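PDB 4LPS: Hydrogenase/urease nickel incorporation protein HypB, which is a low-activity GTPase that binds nickel or zinc and is required for inserting nickel into [NiFe] hydrogenase and for maturing urease. Local coordinates for residues G58-L63 / I133-G138; E104-E109 / V137-C142. All blocks are in the same frame, centred on the assembly; numbering follows the deposited sequence.

After helix 29-43 and strand 47-52 the chain forms the P-loop and the start of helix 59-66, the earlier half of interaction 1. It then runs through strands 74-80 and 97-101 to the loop 104-109, the earlier half of interaction 2. After helix 110-122 it returns along strand 131-135, whose end closes the long loop of interaction 1; a few residues later 137-142 closes the shorter one. The two loops cross rather than nest and finish on one stretch; the two interactions share V137 and G138. Interaction 1 joins the nucleotide and magnesium to the central sheet, interaction 2 joins two loops through nickel, and N136 OD1 accepts a probable hydrogen bond from L108 N.

Interaction 1. Residues G58-L63 / I133-G138; sequences GKTTML and IIENVG. With MG (magnesium ion), chain C; GDP (guanosine-5'-diphosphate), chain D; PO4 (phosphate ion), chain E.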
loop_
_atom_site.group_PDB
_atom_site.type_symbol
_atom_site.label_atom_id
_atom_site.label_comp_id
_atom_site.label_asym_id
_atom_site.label_seq_id
_atom_site.Cartn_x
_atom_site.Cartn_y
_atom_site.Cartn_z
ATOM N N GLY A 58 6.893 -6.792 -4.281
ATOM C CA GLY A 58 5.979 -6.802 -5.411
ATOM C C GLY A 58 4.955 -5.679 -5.484
ATOM O O GLY A 58 3.940 -5.821 -6.166
ATOM N N LYS A 59 5.207 -4.574 -4.787
ATOM C CA LYS A 59 4.280 -3.438 -4.766
ATOM C C LYS A 59 4.027 -2.805 -6.138
ATOM O O LYS A 59 2.877 -2.653 -6.554
ATOM C CB LYS A 59 4.784 -2.357 -3.802
ATOM C CG LYS A 59 4.886 -2.808 -2.355
ATOM C CD LYS A 59 5.236 -1.644 -1.435
ATOM C CE LYS A 59 6.642 -1.119 -1.692
ATOM N NZ LYS A 59 7.664 -2.206 -1.717
ATOM N N THR A 60 5.095 -2.408 -6.824
ATOM C CA THR A 60 4.955 -1.739 -8.114
ATOM C C THR A 60 4.310 -2.655 -9.154
ATOM O O THR A 60 3.457 -2.217 -9.930
ATOM C CB THR A 60 6.312 -1.240 -8.642
ATOM O OG1 THR A 60 6.871 -0.301 -7.715
ATOM C CG2 THR A 60 6.147 -0.565 -10.001
ATOM N N THR A 61 4.710 -3.925 -9.160
ATOM C CA THR A 61 4.143 -4.901 -10.088
ATOM C C THR A 61 2.646 -5.044 -9.859
ATOM O O THR A 61 1.864 -5.114 -10.810
ATOM C CB THR A 61 4.813 -6.283 -9.947
ATOM O OG1 THR A 61 6.206 -6.182 -10.273
ATOM C CG2 THR A 61 4.151 -7.299 -10.871
ATOM N N MET A 62 2.253 -5.081 -8.590
ATOM C CA MET A 62 0.843 -5.179 -8.231
ATOM C C MET A 62 0.043 -3.998 -8.771
ATOM O O MET A 62 -1.041 -4.178 -9.330
ATOM C CB MET A 62 0.683 -5.257 -6.716
ATOM C CG MET A 62 -0.749 -5.472 -6.270
ATOM S SD MET A 62 -0.900 -5.321 -4.484
ATOM C CE MET A 62 -0.552 -3.573 -4.298
ATOM N N LEU A 63 0.578 -2.793 -8.596
ATOM C CA LEU A 63 -0.083 -1.587 -9.085
ATOM C C LEU A 63 -0.162 -1.583 -10.609
ATOM O O LEU A 63 -1.165 -1.151 -11.177
ATOM C CB LEU A 63 0.638 -0.332 -8.581
ATOM C CG LEU A 63 0.642 -0.111 -7.064
ATOM C CD1 LEU A 63 1.381 1.161 -6.704
ATOM C CD2 LEU A 63 -0.780 -0.051 -6.534
ATOM N N ILE A 133 -3.209 6.087 -4.220
ATOM C CA ILE A 133 -2.414 5.000 -3.680
ATOM C C ILE A 133 -1.000 5.456 -3.350
ATOM O O ILE A 133 -0.284 5.987 -4.202
ATOM C CB ILE A 133 -2.369 3.807 -4.661
ATOM C CG1 ILE A 133 -3.779 3.233 -4.845
ATOM C CG2 ILE A 133 -1.413 2.731 -4.164
ATOM C CD1 ILE A 133 -3.847 1.965 -5.687
ATOM N N ILE A 134 -0.622 5.264 -2.094
ATOM C CA ILE A 134 0.722 5.564 -1.631
ATOM C C ILE A 134 1.550 4.286 -1.589
ATOM O O ILE A 134 1.227 3.358 -0.842
ATOM C CB ILE A 134 0.699 6.221 -0.231
ATOM C CG1 ILE A 134 -0.101 7.526 -0.271
ATOM C CG2 ILE A 134 2.110 6.477 0.276
ATOM C CD1 ILE A 134 -0.425 8.089 1.097
ATOM N N GLU A 135 2.596 4.219 -2.408
ATOM C CA GLU A 135 3.559 3.132 -2.285
ATOM C C GLU A 135 4.732 3.605 -1.443
ATOM O O GLU A 135 5.540 4.425 -1.880
ATOM C CB GLU A 135 4.037 2.627 -3.652
ATOM C CG GLU A 135 4.908 1.375 -3.526
ATOM C CD GLU A 135 5.519 0.909 -4.831
ATOM O OE1 GLU A 135 6.717 0.554 -4.833
ATOM O OE2 GLU A 135 4.809 0.893 -5.856
ATOM N N ASN A 136 4.798 3.100 -0.218
ATOM C CA ASN A 136 5.798 3.549 0.735
ATOM C C ASN A 136 7.197 3.040 0.409
ATOM O O ASN A 136 7.368 2.126 -0.400
ATOM C CB ASN A 136 5.406 3.116 2.148
ATOM C CG ASN A 136 5.658 4.196 3.177
ATOM O OD1 ASN A 136 6.748 4.768 3.236
ATOM N ND2 ASN A 136 4.648 4.489 3.991
ATOM N N VAL A 137 8.193 3.666 1.030
ATOM C CA VAL A 137 9.579 3.218 0.959
ATOM C C VAL A 137 9.692 1.761 1.398
ATOM O O VAL A 137 9.069 1.356 2.384
ATOM C CB VAL A 137 10.493 4.092 1.841
ATOM C CG1 VAL A 137 11.937 3.610 1.774
ATOM C CG2 VAL A 137 10.394 5.553 1.416
ATOM N N GLY A 138 10.463 0.970 0.655
ATOM C CA GLY A 138 10.711 -0.407 1.045
ATOM C C GLY A 138 11.385 -0.473 2.402
ATOM O O GLY A 138 12.538 -0.060 2.555
HETATM MG MG MG C . 8.528 -0.483 -6.087
HETATM P PB GDP D . 8.572 -3.690 -5.198
HETATM O O1B GDP D . 10.033 -3.323 -5.112
HETATM O O2B GDP D . 7.785 -2.581 -5.847
HETATM O O3B GDP D . 8.006 -3.917 -3.818
HETATM O O3A GDP D . 8.413 -5.051 -6.033
HETATM P PA GDP D . 8.629 -5.142 -7.628
HETATM O O1A GDP D . 7.334 -4.855 -8.341
HETATM O O2A GDP D . 9.730 -4.230 -8.105
HETATM O "O5'" GDP D . 9.000 -6.686 -7.822
HETATM C "C5'" GDP D . 10.326 -7.150 -7.577
HETATM C "C4'" GDP D . 10.535 -8.444 -8.351
HETATM O "O4'" GDP D . 9.528 -9.389 -7.987
HETATM C "C3'" GDP D . 10.388 -8.209 -9.843
HETATM O "O3'" GDP D . 11.387 -8.988 -10.508
HETATM C "C2'" GDP D . 9.028 -8.761 -10.199
HETATM O "O2'" GDP D . 9.035 -9.306 -11.518
HETATM C "C1'" GDP D . 8.857 -9.855 -9.163
HETATM N N9 GDP D . 7.441 -10.128 -8.834
HETATM C C8 GDP D . 6.476 -9.248 -8.504
HETATM N N7 GDP D . 5.311 -9.893 -8.245
HETATM C C5 GDP D . 5.531 -11.215 -8.396
HETATM C C6 GDP D . 4.744 -12.465 -8.275
HETATM O O6 GDP D . 3.538 -12.436 -7.956
HETATM N N1 GDP D . 5.360 -13.629 -8.517
HETATM C C2 GDP D . 6.660 -13.689 -8.864
HETATM N N2 GDP D . 7.227 -14.897 -9.096
HETATM N N3 GDP D . 7.441 -12.589 -8.992
HETATM C C4 GDP D . 6.938 -11.356 -8.775
HETATM P P PO4 E . 10.636 -0.619 -3.170
HETATM O O1 PO4 E . 10.340 0.712 -2.527
HETATM O O2 PO4 E . 10.026 -0.640 -4.547
HETATM O O3 PO4 E . 12.128 -0.805 -3.275
HETATM O O4 PO4 E . 10.044 -1.720 -2.332
HETATM O O HOH W 1 10.101 -1.528 -7.335
#
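K59 and E135 meet obliquely where the P-loop (Walker A) of this P-loop GTPase runs into helix 59-66 and faces the end of strand 131-135, on the central parallel sheet. The carboxylate carbon CD of E135 lies 3.5 Å from K59 CB, and the lysine's CD and CE pass E135 CG as the chain bends at chi3 and chi4. That double bend brings NZ to GDP O3B, at 2.7 Å, and to a phosphate ion; S53 also binds NZ. Lysine suits the place: its methylenes lie against the glutamate while its ammonium serves the phosphates.

E135, by contrast, is extended: with CG anti to its backbone N (chi1 -173°), it carries its carboxylate across the gap to the magnesium ion. E135 OE1 binds the metal at 2.4 Å and T60 OG1 does so at 2.3 Å, the threonine crossing the glutamate at about a right angle. GDP O2B, O2 of the phosphate ion, a water and D86 complete the sphere. Threonine suits its place because its hydroxyl can bind magnesium. Its backbone N separately grips GDP O2B in an almost straight bond (170°).

Beyond the charged atoms, the contact turns apolar. L63 and I133 slide past each other in opposite directions, with L63 CD2 3.7 Å from I133 CG2, and branched aliphatic chains fill the space between helix and strand. The other branch, L63 CD1, lies near the carboxylate plane, its methyl packing 3.5 Å from E135 OE2, the oxygen that does not bind magnesium.

G58 is at the N-cap position, where a CB would jam against the preceding carbonyl O. Next along the helix, T61 holds the alpha phosphate with both backbone N and side chain, its OG1 donating to GDP O1A at 2.6 Å.

Interaction 2. Residues E104-E109 / V137-C142; sequences EACHLE and VGNLVC. With NI (nickel (II) ion), chain F; PO4 (phosphate ion), chain E.
The imidazole of H107 has C106 SG and E109 OE1 at its edge, in the ring plane, while C142 CB approaches obliquely across the loops; outside the two segments, Y146 stacks on the ring. This is the nickel site of the G domain, where C106 and C142 supply two thiolate ligands from loops 104-109 and 137-142. H107 ND1 donates to C106 SG along a nearly straight line (178°) at 3.3 Å, and NE2 donates to E109 OE1 on the anti side of the carboxylate. These two bonds fix the ring's rotation. Histidine here is a second-shell group, consistent with its role as an essential nickel ligand only in the nucleotide-free state.

The second flat group, the N139 amide, lies with C106 O in its plane. N139 ND2 donates to that oxygen at 3.1 Å from above the carbonyl plane, while N139 OD1 accepts from V141 N in an Asx turn. Asparagine can thus tie the facing loop and shape its own.

V137 fills in beside them, its CG1 3.5 Å from C106 O and its CG2 against the backbone of H107.

With chi1 at 63°, C106 SG sits between its backbone N and carbonyl carbon, turned toward the metal. The nickel ion bridges the two soft thiolates, 2.2 Å from C106 SG and 2.1 Å from C142 SG.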
loop_
_atom_site.group_PDB
_atom_site.type_symbol
_atom_site.label_atom_id
_atom_site.label_comp_id
_atom_site.label_asym_id
_atom_site.label_seq_id
_atom_site.Cartn_x
_atom_site.Cartn_y
_atom_site.Cartn_z
ATOM N N GLU A 104 17.385 10.203 2.022
ATOM C CA GLU A 104 17.922 9.261 2.999
ATOM C C GLU A 104 16.856 8.676 3.922
ATOM O O GLU A 104 17.083 7.643 4.547
ATOM C CB GLU A 104 19.027 9.915 3.832
ATOM C CG GLU A 104 20.222 10.374 3.012
ATOM C CD GLU A 104 21.412 10.742 3.872
ATOM O OE1 GLU A 104 21.334 11.751 4.604
ATOM O OE2 GLU A 104 22.427 10.014 3.819
ATOM N N ALA A 105 15.697 9.323 4.005
ATOM C CA ALA A 105 14.663 8.889 4.941
ATOM C C ALA A 105 14.083 7.536 4.533
ATOM O O ALA A 105 13.772 7.303 3.361
ATOM C CB ALA A 105 13.559 9.933 5.036
ATOM N N CYS A 106 13.919 6.657 5.519
ATOM C CA CYS A 106 13.557 5.265 5.270
ATOM C C CYS A 106 12.052 5.055 5.198
ATOM O O CYS A 106 11.574 3.919 5.215
ATOM C CB CYS A 106 14.136 4.378 6.368
ATOM S SG CYS A 106 13.479 4.745 8.019
ATOM N N HIS A 107 11.313 6.152 5.100
ATOM C CA HIS A 107 9.869 6.112 5.245
ATOM C C HIS A 107 9.260 7.388 4.694
ATOM O O HIS A 107 9.963 8.380 4.488
ATOM C CB HIS A 107 9.492 5.952 6.717
ATOM C CG HIS A 107 9.933 7.101 7.568
ATOM N ND1 HIS A 107 11.170 7.152 8.173
ATOM C CD2 HIS A 107 9.310 8.262 7.889
ATOM C CE1 HIS A 107 11.284 8.285 8.843
ATOM N NE2 HIS A 107 10.171 8.975 8.686
ATOM N N LEU A 108 7.955 7.365 4.455
ATOM C CA LEU A 108 7.244 8.575 4.085
ATOM C C LEU A 108 6.659 9.244 5.321
ATOM O O LEU A 108 6.354 8.583 6.316
ATOM C CB LEU A 108 6.141 8.267 3.070
ATOM C CG LEU A 108 6.660 7.894 1.678
ATOM C CD1 LEU A 108 5.514 7.584 0.724
ATOM C CD2 LEU A 108 7.547 9.001 1.121
ATOM N N GLU A 109 6.508 10.561 5.251
ATOM C CA GLU A 109 5.811 11.314 6.285
ATOM C C GLU A 109 4.702 12.140 5.642
ATOM O O GLU A 109 4.764 12.440 4.449
ATOM C CB GLU A 109 6.787 12.201 7.063
ATOM C CG GLU A 109 7.815 11.411 7.860
ATOM C CD GLU A 109 8.891 12.291 8.457
ATOM O OE1 GLU A 109 9.740 11.769 9.211
ATOM O OE2 GLU A 109 8.895 13.505 8.161
ATOM N N VAL A 137 8.193 3.666 1.030
ATOM C CA VAL A 137 9.579 3.218 0.959
ATOM C C VAL A 137 9.692 1.761 1.398
ATOM O O VAL A 137 9.069 1.356 2.384
ATOM C CB VAL A 137 10.493 4.092 1.841
ATOM C CG1 VAL A 137 11.937 3.610 1.774
ATOM C CG2 VAL A 137 10.394 5.553 1.416
ATOM N N GLY A 138 10.463 0.970 0.655
ATOM C CA GLY A 138 10.711 -0.407 1.045
ATOM C C GLY A 138 11.385 -0.473 2.402
ATOM O O GLY A 138 12.538 -0.060 2.555
ATOM N N ASN A 139 10.651 -1.000 3.379
ATOM C CA ASN A 139 11.062 -1.010 4.781
ATOM C C ASN A 139 9.961 -1.664 5.611
ATOM O O ASN A 139 8.807 -1.232 5.561
ATOM C CB ASN A 139 11.348 0.414 5.269
ATOM C CG ASN A 139 11.935 0.453 6.671
ATOM O OD1 ASN A 139 12.071 -0.574 7.335
ATOM N ND2 ASN A 139 12.313 1.644 7.114
ATOM N N LEU A 140 10.299 -2.718 6.348
ATOM C CA LEU A 140 9.306 -3.400 7.173
ATOM C C LEU A 140 9.232 -2.845 8.592
ATOM O O LEU A 140 8.549 -3.414 9.442
ATOM C CB LEU A 140 9.597 -4.902 7.236
ATOM C CG LEU A 140 8.808 -5.806 6.289
ATOM C CD1 LEU A 140 9.017 -7.276 6.638
ATOM C CD2 LEU A 140 7.334 -5.457 6.326
ATOM N N VAL A 141 9.935 -1.745 8.857
ATOM C CA VAL A 141 9.975 -1.200 10.214
ATOM C C VAL A 141 9.390 0.208 10.289
ATOM O O VAL A 141 8.241 0.387 10.689
ATOM C CB VAL A 141 11.411 -1.170 10.767
ATOM C CG1 VAL A 141 11.415 -0.683 12.214
ATOM C CG2 VAL A 141 12.032 -2.555 10.685
ATOM N N CYS A 142 10.189 1.200 9.906
ATOM C CA CYS A 142 9.884 2.608 10.168
ATOM C C CYS A 142 8.565 3.166 9.603
ATOM O O CYS A 142 7.952 4.021 10.243
ATOM C CB CYS A 142 11.037 3.473 9.659
ATOM S SG CYS A 142 12.631 3.042 10.387
HETATM NI NI NI F . 14.520 3.398 9.465
HETATM P P PO4 E . 10.636 -0.619 -3.170
HETATM O O1 PO4 E . 10.340 0.712 -2.527
HETATM O O2 PO4 E . 10.026 -0.640 -4.547
HETATM O O3 PO4 E . 12.128 -0.805 -3.275
HETATM O O4 PO4 E . 10.044 -1.720 -2.332
#